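Local coordinates for EGF family domain-containing protein (Toxoplasma gondii, PDB 4Z80), which binds a peptide of its partner RON2L1 and probably helps build the moving junction through which the parasite invades its host cell, at residues M243-S246 with S247-T250; S334-R337 with P338-T342. All coordinates share one frame; numbering follows the deposited sequence.

Contact 1: residues M243-S246 with S247-T250; sequences MKDS and SWIT
Ile249 lies back over the residues that lead into it, and its side chain can be followed atom by atom. CB sits 3.4 Å from Ser246 O, the carbonyl oxygen that also receives the Ile249 N-H (3.0 Å from N to O). CG1, placed anti to the carbonyl carbon (chi1 -54°), rests over the centre of one face of the Trp248 indole, about 3.5 Å above its plane. The extended chain then carries Ile249 CD1 close to Ser246 OG (3.7 Å) and Met243 SD (4.0 Å). Met243 crosses the isoleucine at about a right angle, bending at its SD so that CE also comes near CD1. The indole is tied back by a water, which lies in the ring plane, accepts from Trp248 NE1 and donates to Asp245 O.

Nearer the start of the turn, Asp245 OD1 accepts two bonds from Ser247. Ser247 OG donates to the syn lone pair of Asp245 OD1 at 2.7 Å. Ser247 N lies 3.0 Å from Asp245 OD1, above the carboxylate plane. Two bonds on this one oxygen probably restrain the carboxylate. The side-chain-to-backbone bond makes Asp245 to Ser247 an Asx turn that overlaps the type I beta turn Ser246 to Ile249, just ahead of helix 252-262.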
loop_
_atom_site.group_PDB
_atom_site.type_symbol
_atom_site.label_atom_id
_atom_site.label_comp_id
_atom_site.label_asym_id
_atom_site.label_seq_id
_atom_site.Cartn_x
_atom_site.Cartn_y
_atom_site.Cartn_z
ATOM N N MET A 243 4.586 10.379 12.975
ATOM C CA MET A 243 4.502 11.650 12.261
ATOM C C MET A 243 4.147 12.772 13.221
ATOM O O MET A 243 3.410 12.562 14.180
ATOM C CB MET A 243 3.446 11.607 11.157
ATOM C CG MET A 243 3.664 10.544 10.092
ATOM S SD MET A 243 2.268 10.468 8.953
ATOM C CE MET A 243 2.523 11.967 8.020
ATOM N N LYS A 244 4.656 13.960 12.937
ATOM C CA LYS A 244 4.294 15.133 13.720
ATOM C C LYS A 244 2.793 15.401 13.601
ATOM O O LYS A 244 2.143 15.750 14.587
ATOM C CB LYS A 244 5.095 16.348 13.266
ATOM C CG LYS A 244 4.848 17.601 14.091
ATOM C CD LYS A 244 5.783 18.712 13.654
ATOM C CE LYS A 244 5.498 20.020 14.367
ATOM N NZ LYS A 244 6.381 21.100 13.843
ATOM N N ASP A 245 2.244 15.232 12.399
ATOM C CA ASP A 245 0.813 15.449 12.175
ATOM C C ASP A 245 0.232 14.461 11.171
ATOM O O ASP A 245 0.414 14.609 9.964
ATOM C CB ASP A 245 0.554 16.876 11.688
ATOM C CG ASP A 245 -0.923 17.157 11.463
ATOM O OD1 ASP A 245 -1.767 16.432 12.035
ATOM O OD2 ASP A 245 -1.237 18.106 10.716
ATOM N N SER A 246 -0.481 13.467 11.686
ATOM C CA SER A 246 -1.143 12.477 10.845
ATOM C C SER A 246 -2.650 12.730 10.771
ATOM O O SER A 246 -3.384 11.950 10.173
ATOM C CB SER A 246 -0.869 11.070 11.381
ATOM O OG SER A 246 -1.419 10.079 10.527
ATOM N N SER A 247 -3.114 13.829 11.365
ATOM C CA SER A 247 -4.549 14.038 11.554
ATOM C C SER A 247 -5.348 14.157 10.253
ATOM O O SER A 247 -6.547 13.874 10.242
ATOM C CB SER A 247 -4.789 15.290 12.414
ATOM O OG SER A 247 -4.435 16.469 11.719
ATOM N N TRP A 248 -4.697 14.561 9.162
ATOM C CA TRP A 248 -5.380 14.726 7.879
ATOM C C TRP A 248 -5.546 13.391 7.154
ATOM O O TRP A 248 -6.282 13.298 6.170
ATOM C CB TRP A 248 -4.624 15.716 6.985
ATOM C CG TRP A 248 -3.214 15.305 6.622
ATOM C CD1 TRP A 248 -2.068 15.613 7.297
ATOM C CD2 TRP A 248 -2.812 14.517 5.489
ATOM N NE1 TRP A 248 -0.979 15.066 6.657
ATOM C CE2 TRP A 248 -1.409 14.388 5.547
ATOM C CE3 TRP A 248 -3.501 13.914 4.435
ATOM C CZ2 TRP A 248 -0.685 13.677 4.594
ATOM C CZ3 TRP A 248 -2.781 13.206 3.489
ATOM C CH2 TRP A 248 -1.389 13.092 3.574
ATOM N N ILE A 249 -4.876 12.357 7.651
ATOM C CA ILE A 249 -4.942 11.040 7.020
ATOM C C ILE A 249 -6.105 10.261 7.622
ATOM O O ILE A 249 -5.944 9.493 8.565
ATOM C CB ILE A 249 -3.624 10.262 7.181
ATOM C CG1 ILE A 249 -2.450 11.101 6.668
ATOM C CG2 ILE A 249 -3.704 8.947 6.396
ATOM C CD1 ILE A 249 -1.077 10.441 6.811
ATOM N N THR A 250 -7.282 10.468 7.047
ATOM C CA THR A 250 -8.523 9.982 7.639
ATOM C C THR A 250 -9.010 8.664 7.042
ATOM O O THR A 250 -9.919 8.038 7.581
ATOM C CB THR A 250 -9.645 11.031 7.490
ATOM O OG1 THR A 250 -9.812 11.372 6.109
ATOM C CG2 THR A 250 -9.300 12.292 8.267
HETATM O O HOH W 1 1.562 15.860 7.886
HETATM O O HOH W 2 -4.044 9.067 10.612
#

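Contact 2: residues S334-R337 with P338-T342; sequences SHTR and PDHET
Arg337 and Asp339 pair within a type I beta turn, Arg337 to His340, that delivers the chain into the short helix 340-343 within the region related to apical membrane antigen 1. Arg337 contributes most of the contact. Its CG stands between the backbone N and the carbonyl carbon (chi1 57°), and a bend at chi3 brings the guanidinium beside the carboxylate. There it grips Asp339 side-on in a salt bridge: Arg337 NE reaches Asp339 OD1 at 2.7 Å and NH2 reaches OD2 at 3.0 Å, both bonds nearly straight. Both oxygens are met on their syn sides and lie close to the guanidinium plane, although the two flat groups are turned 28° apart. With one nitrogen on each oxygen, neither group can easily rotate. The pairing probably also eases the cost of burying both charges, and Arg337 NH1 is bonded in turn to Asn24 O.

Asp339 holds the N-cap position, yet its carboxylate makes no capping bond; both its oxygens are instead paired with Arg337. Pro338, between the two, fits a turn of this kind with its ring-restricted phi; its side chain packs on Phe253 and on Tyr45 and Trp47 of strand 43-51. The turn's own backbone bond, from His340 N to Arg337 O, is weak, while the same oxygen lies in the plane of the His340 ring, at its edge, 3.4 Å from CD2.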
loop_
_atom_site.group_PDB
_atom_site.type_symbol
_atom_site.label_atom_id
_atom_site.label_comp_id
_atom_site.label_asym_id
_atom_site.label_seq_id
_atom_site.Cartn_x
_atom_site.Cartn_y
_atom_site.Cartn_z
ATOM N N SER A 334 -0.134 3.637 -4.318
ATOM C CA SER A 334 0.124 5.067 -4.428
ATOM C C SER A 334 -0.900 5.720 -5.344
ATOM O O SER A 334 -1.224 6.900 -5.192
ATOM C CB SER A 334 1.546 5.291 -4.945
ATOM O OG SER A 334 1.963 6.642 -4.819
ATOM N N HIS A 335 -1.419 4.939 -6.284
ATOM C CA HIS A 335 -2.372 5.427 -7.269
ATOM C C HIS A 335 -3.786 4.934 -6.952
ATOM O O HIS A 335 -4.440 4.277 -7.759
ATOM C CB HIS A 335 -1.931 4.992 -8.668
ATOM C CG HIS A 335 -0.635 5.603 -9.114
ATOM N ND1 HIS A 335 0.553 4.903 -9.141
ATOM C CD2 HIS A 335 -0.348 6.850 -9.562
ATOM C CE1 HIS A 335 1.517 5.695 -9.584
ATOM N NE2 HIS A 335 0.996 6.883 -9.841
ATOM N N THR A 336 -4.253 5.265 -5.757
ATOM C CA THR A 336 -5.612 4.960 -5.350
ATOM C C THR A 336 -6.560 6.005 -5.940
ATOM O O THR A 336 -6.245 7.197 -5.925
ATOM C CB THR A 336 -5.711 4.931 -3.820
ATOM O OG1 THR A 336 -4.920 3.842 -3.316
ATOM C CG2 THR A 336 -7.145 4.759 -3.347
ATOM N N ARG A 337 -7.710 5.577 -6.452
ATOM C CA ARG A 337 -8.626 6.507 -7.108
ATOM C C ARG A 337 -9.430 7.265 -6.041
ATOM O O ARG A 337 -9.862 6.690 -5.046
ATOM C CB ARG A 337 -9.540 5.782 -8.114
ATOM C CG ARG A 337 -10.398 4.622 -7.584
ATOM C CD ARG A 337 -11.101 3.894 -8.735
ATOM N NE ARG A 337 -11.872 4.836 -9.552
ATOM C CZ ARG A 337 -12.188 4.673 -10.832
ATOM N NH1 ARG A 337 -11.826 3.586 -11.505
ATOM N NH2 ARG A 337 -12.883 5.616 -11.449
ATOM N N PRO A 338 -9.587 8.580 -6.235
ATOM C CA PRO A 338 -10.190 9.428 -5.203
ATOM C C PRO A 338 -11.696 9.230 -5.081
ATOM O O PRO A 338 -12.298 9.669 -4.093
ATOM C CB PRO A 338 -9.850 10.846 -5.681
ATOM C CG PRO A 338 -9.688 10.728 -7.135
ATOM C CD PRO A 338 -9.088 9.367 -7.372
ATOM N N ASP A 339 -12.285 8.567 -6.070
ATOM C CA ASP A 339 -13.708 8.245 -6.066
ATOM C C ASP A 339 -13.934 6.793 -5.621
ATOM O O ASP A 339 -14.938 6.186 -5.968
ATOM C CB ASP A 339 -14.320 8.478 -7.460
ATOM C CG ASP A 339 -13.542 7.784 -8.568
ATOM O OD1 ASP A 339 -12.537 7.107 -8.260
ATOM O OD2 ASP A 339 -13.939 7.905 -9.742
ATOM N N HIS A 340 -13.014 6.240 -4.835
ATOM C CA HIS A 340 -13.066 4.810 -4.543
ATOM C C HIS A 340 -14.319 4.398 -3.769
ATOM O O HIS A 340 -14.789 3.275 -3.910
ATOM C CB HIS A 340 -11.795 4.361 -3.790
ATOM C CG HIS A 340 -11.683 4.890 -2.393
ATOM N ND1 HIS A 340 -12.154 4.203 -1.293
ATOM C CD2 HIS A 340 -11.160 6.045 -1.919
ATOM C CE1 HIS A 340 -11.918 4.910 -0.202
ATOM N NE2 HIS A 340 -11.317 6.032 -0.553
ATOM N N GLU A 341 -14.888 5.289 -2.964
ATOM C CA GLU A 341 -16.096 4.924 -2.228
ATOM C C GLU A 341 -17.257 4.557 -3.141
ATOM O O GLU A 341 -18.103 3.743 -2.763
ATOM C CB GLU A 341 -16.527 6.057 -1.303
ATOM C CG GLU A 341 -15.549 6.298 -0.176
ATOM C CD GLU A 341 -14.468 7.294 -0.536
ATOM O OE1 GLU A 341 -14.296 7.604 -1.740
ATOM O OE2 GLU A 341 -13.795 7.777 0.400
ATOM N N THR A 342 -17.299 5.135 -4.339
ATOM C CA THR A 342 -18.397 4.872 -5.263
ATOM C C THR A 342 -17.975 3.993 -6.433
ATOM O O THR A 342 -18.812 3.599 -7.234
ATOM C CB THR A 342 -19.002 6.182 -5.833
ATOM O OG1 THR A 342 -17.988 6.952 -6.489
ATOM C CG2 THR A 342 -19.627 7.002 -4.718
#

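In the fold
Both contacts are turns just ahead of a helix, each with an aspartate whose carboxylate is bonded locally. They follow one another in the chain, their centres about 19 Å apart and their nearest atoms about 8 Å apart, without touching. Helix 252-262 links them: Met243 packs on Leu258, Trp248 on Ile257, and Ile249 on Cys255 and Leu258, while Thr336, Pro338 and His340 reach its Phe253. Contact 1 is a surface feature, with a glycerol, probably from the crystallisation liquor, about 3 Å from the Trp248 side chain; contact 2 is buried. The second protein chain of the assembly touches neither.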